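Local coordinates for petrobactin-binding protein YclQ (Bacillus subtilis subsp. subtilis str. 168, PDB 3GFV) that captures ferric and iron-free petrobactin, and the precursor 3,4-dihydroxybenzoic acid, as the solute-binding component of the YclNOPQ ABC importer, at residues K62-S70 and A272-S283. Residues are numbered along the deposited sequence; the frame is centred on the assembly and turned at random.
Sequences KQVLPKYLS and ATWYLSGGGLES
Tyr68 and Pro66 press against residues 272-283 in this periplasmic binding protein fold, joining the loop after strand 57-60 of the five-stranded parallel sheet to the short helix 271-276 and the start of helix 281-296. The polar part centres on the tyrosine hydroxyl. Ser277 OG lies at the ring edge, in its plane, and donates a hydrogen bond of 2.7 Å to Tyr68 OH; with chi1 of -170° Ser277 turns OG away from its own backbone N and up to the phenol oxygen. Tyr68 OH is also hydrogen-bonded to Asp46 of helix 42-50, its strongest polar partner; Asp46 also bonds Ser283 OG and Glu282 N, so one carboxylate ties the phenol to the start of helix 281-296. Glu282 OE1 meets another part of the ring edge, 3.8 Å from Tyr68 CD1, with ring and carboxylate planes 60° apart. A water lies within hydrogen-bonding distance of the backbone Tyr68 O (3.0 Å) and of Glu282 OE1 (2.8 Å), and may link the two. Thr273 OG1, hydrogen-bonded to Asp270, approaches the ring obliquely, 3.4 Å from Tyr68 CD2, while Leu69 CG sits over the centre of one face. Apolar contacts extend the interface toward Val64: Pro66 CB lies 4.2 Å from Ala272 CB, and Pro66 CG packs against Leu276 CB. Beyond the proline, Val64 and Leu276 cross at about a right angle, with Val64 CG2 3.7 Å from Leu276 CD1.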
# COMPACT_ATOMS: atom_id res chain seq x y z
N LYS A 62 -9.84 -12.21 5.06
CA LYS A 62 -9.04 -12.25 6.28
C LYS A 62 -7.86 -13.21 6.22
O LYS A 62 -7.19 -13.42 7.23
CB LYS A 62 -9.90 -12.61 7.49
CG LYS A 62 -11.03 -11.60 7.78
CD LYS A 62 -11.73 -11.96 9.07
CE LYS A 62 -13.02 -11.19 9.23
NZ LYS A 62 -13.54 -11.34 10.62
N GLN A 63 -7.61 -13.79 5.05
CA GLN A 63 -6.55 -14.80 4.93
C GLN A 63 -5.26 -14.37 5.62
O GLN A 63 -4.71 -15.11 6.45
CB GLN A 63 -6.27 -15.13 3.47
CG GLN A 63 -5.23 -16.22 3.31
CD GLN A 63 -4.64 -16.27 1.92
OE1 GLN A 63 -4.62 -17.32 1.28
NE2 GLN A 63 -4.14 -15.13 1.44
N VAL A 64 -4.77 -13.18 5.27
CA VAL A 64 -3.66 -12.56 5.98
C VAL A 64 -3.97 -11.09 6.20
O VAL A 64 -4.40 -10.39 5.28
CB VAL A 64 -2.31 -12.70 5.21
CG1 VAL A 64 -1.75 -14.08 5.39
CG2 VAL A 64 -2.50 -12.39 3.73
N LEU A 65 -3.76 -10.62 7.43
CA LEU A 65 -4.03 -9.22 7.76
C LEU A 65 -2.81 -8.56 8.35
O LEU A 65 -2.18 -9.10 9.27
CB LEU A 65 -5.17 -9.12 8.78
CG LEU A 65 -6.61 -9.22 8.30
CD1 LEU A 65 -7.56 -9.34 9.49
CD2 LEU A 65 -6.98 -8.01 7.44
N PRO A 66 -2.46 -7.37 7.84
CA PRO A 66 -1.38 -6.61 8.48
C PRO A 66 -1.75 -6.34 9.94
O PRO A 66 -2.94 -6.22 10.26
CB PRO A 66 -1.36 -5.30 7.69
CG PRO A 66 -1.98 -5.64 6.38
CD PRO A 66 -3.03 -6.67 6.68
N LYS A 67 -0.74 -6.22 10.80
CA LYS A 67 -0.96 -6.11 12.23
C LYS A 67 -1.89 -4.95 12.58
O LYS A 67 -2.74 -5.09 13.45
CB LYS A 67 0.35 -5.97 12.99
CG LYS A 67 0.16 -6.01 14.51
CD LYS A 67 1.40 -5.61 15.28
CE LYS A 67 1.05 -5.28 16.73
NZ LYS A 67 2.26 -4.97 17.56
N TYR A 68 -1.70 -3.82 11.91
CA TYR A 68 -2.49 -2.63 12.22
C TYR A 68 -3.97 -2.86 11.95
O TYR A 68 -4.80 -2.11 12.48
CB TYR A 68 -1.96 -1.36 11.51
CG TYR A 68 -2.36 -1.17 10.06
CD1 TYR A 68 -3.25 -0.17 9.69
CD2 TYR A 68 -1.83 -1.97 9.05
CE1 TYR A 68 -3.61 0.02 8.36
CE2 TYR A 68 -2.18 -1.79 7.73
CZ TYR A 68 -3.07 -0.79 7.39
OH TYR A 68 -3.43 -0.62 6.07
N LEU A 69 -4.30 -3.88 11.17
CA LEU A 69 -5.71 -4.19 10.85
C LEU A 69 -6.26 -5.40 11.60
O LEU A 69 -7.33 -5.91 11.26
CB LEU A 69 -5.88 -4.40 9.34
CG LEU A 69 -5.66 -3.13 8.51
CD1 LEU A 69 -5.54 -3.40 7.02
CD2 LEU A 69 -6.82 -2.15 8.80
N SER A 70 -5.55 -5.86 12.62
CA SER A 70 -5.95 -7.10 13.32
C SER A 70 -7.33 -7.04 13.98
O SER A 70 -7.97 -8.07 14.20
CB SER A 70 -4.90 -7.50 14.37
OG SER A 70 -4.70 -6.45 15.31
N ALA A 272 4.15 -6.75 5.84
CA ALA A 272 2.71 -7.01 5.67
C ALA A 272 1.95 -5.76 5.20
O ALA A 272 1.14 -5.83 4.27
CB ALA A 272 2.10 -7.58 6.96
N THR A 273 2.20 -4.63 5.83
CA THR A 273 1.54 -3.39 5.42
C THR A 273 1.96 -2.97 4.01
O THR A 273 1.12 -2.62 3.18
CB THR A 273 1.81 -2.28 6.44
OG1 THR A 273 1.20 -2.64 7.68
CG2 THR A 273 1.23 -0.94 5.96
N TRP A 274 3.27 -3.02 3.73
CA TRP A 274 3.76 -2.56 2.45
C TRP A 274 3.35 -3.44 1.27
O TRP A 274 3.06 -2.93 0.18
CB TRP A 274 5.29 -2.37 2.48
CG TRP A 274 5.71 -1.15 3.20
CD1 TRP A 274 5.65 -0.93 4.55
CD2 TRP A 274 6.26 0.04 2.63
NE1 TRP A 274 6.13 0.33 4.85
CE2 TRP A 274 6.48 0.96 3.68
CE3 TRP A 274 6.56 0.43 1.32
CZ2 TRP A 274 7.02 2.23 3.47
CZ3 TRP A 274 7.09 1.71 1.10
CH2 TRP A 274 7.32 2.59 2.18
N TYR A 275 3.27 -4.75 1.52
CA TYR A 275 2.94 -5.70 0.47
C TYR A 275 1.42 -5.93 0.31
O TYR A 275 0.92 -6.00 -0.81
CB TYR A 275 3.66 -7.02 0.72
CG TYR A 275 3.44 -8.03 -0.38
CD1 TYR A 275 4.04 -7.85 -1.62
CD2 TYR A 275 2.64 -9.14 -0.18
CE1 TYR A 275 3.86 -8.77 -2.65
CE2 TYR A 275 2.45 -10.07 -1.20
CZ TYR A 275 3.06 -9.87 -2.43
OH TYR A 275 2.87 -10.79 -3.45
N LEU A 276 0.70 -6.01 1.42
CA LEU A 276 -0.73 -6.35 1.35
C LEU A 276 -1.60 -5.11 1.35
O LEU A 276 -2.77 -5.17 0.98
CB LEU A 276 -1.14 -7.17 2.56
CG LEU A 276 -0.35 -8.47 2.72
CD1 LEU A 276 -0.70 -9.13 4.05
CD2 LEU A 276 -0.58 -9.41 1.54
N SER A 277 -1.04 -3.99 1.78
CA SER A 277 -1.88 -2.80 1.95
C SER A 277 -1.25 -1.58 1.29
O SER A 277 -0.64 -1.69 0.23
CB SER A 277 -2.15 -2.54 3.44
OG SER A 277 -3.15 -1.52 3.59
N GLY A 278 -1.40 -0.42 1.91
CA GLY A 278 -0.94 0.82 1.31
C GLY A 278 -2.06 1.57 0.59
O GLY A 278 -3.04 0.96 0.16
N GLY A 279 -1.89 2.88 0.46
CA GLY A 279 -2.81 3.69 -0.33
C GLY A 279 -3.97 4.23 0.48
O GLY A 279 -4.82 4.90 -0.09
N GLY A 280 -3.98 3.98 1.79
CA GLY A 280 -5.01 4.49 2.67
C GLY A 280 -4.49 5.52 3.65
O GLY A 280 -3.28 5.73 3.77
N LEU A 281 -5.38 6.19 4.37
CA LEU A 281 -4.94 7.25 5.28
C LEU A 281 -4.04 6.70 6.39
O LEU A 281 -3.07 7.33 6.78
CB LEU A 281 -6.14 7.98 5.90
CG LEU A 281 -7.08 8.68 4.91
CD1 LEU A 281 -8.26 9.28 5.69
CD2 LEU A 281 -6.38 9.75 4.06
N GLU A 282 -4.34 5.51 6.90
CA GLU A 282 -3.54 4.98 8.00
C GLU A 282 -2.23 4.40 7.49
O GLU A 282 -1.17 4.66 8.05
CB GLU A 282 -4.30 3.91 8.78
CG GLU A 282 -5.61 4.45 9.35
CD GLU A 282 -6.39 3.47 10.20
OE1 GLU A 282 -6.11 2.26 10.14
OE2 GLU A 282 -7.30 3.93 10.94
N SER A 283 -2.31 3.60 6.43
CA SER A 283 -1.10 2.97 5.91
C SER A 283 -0.12 4.04 5.41
O SER A 283 1.08 3.92 5.65
CB SER A 283 -1.41 1.91 4.83
OG SER A 283 -2.36 2.35 3.88
O HOH W 1 -6.71 0.11 11.91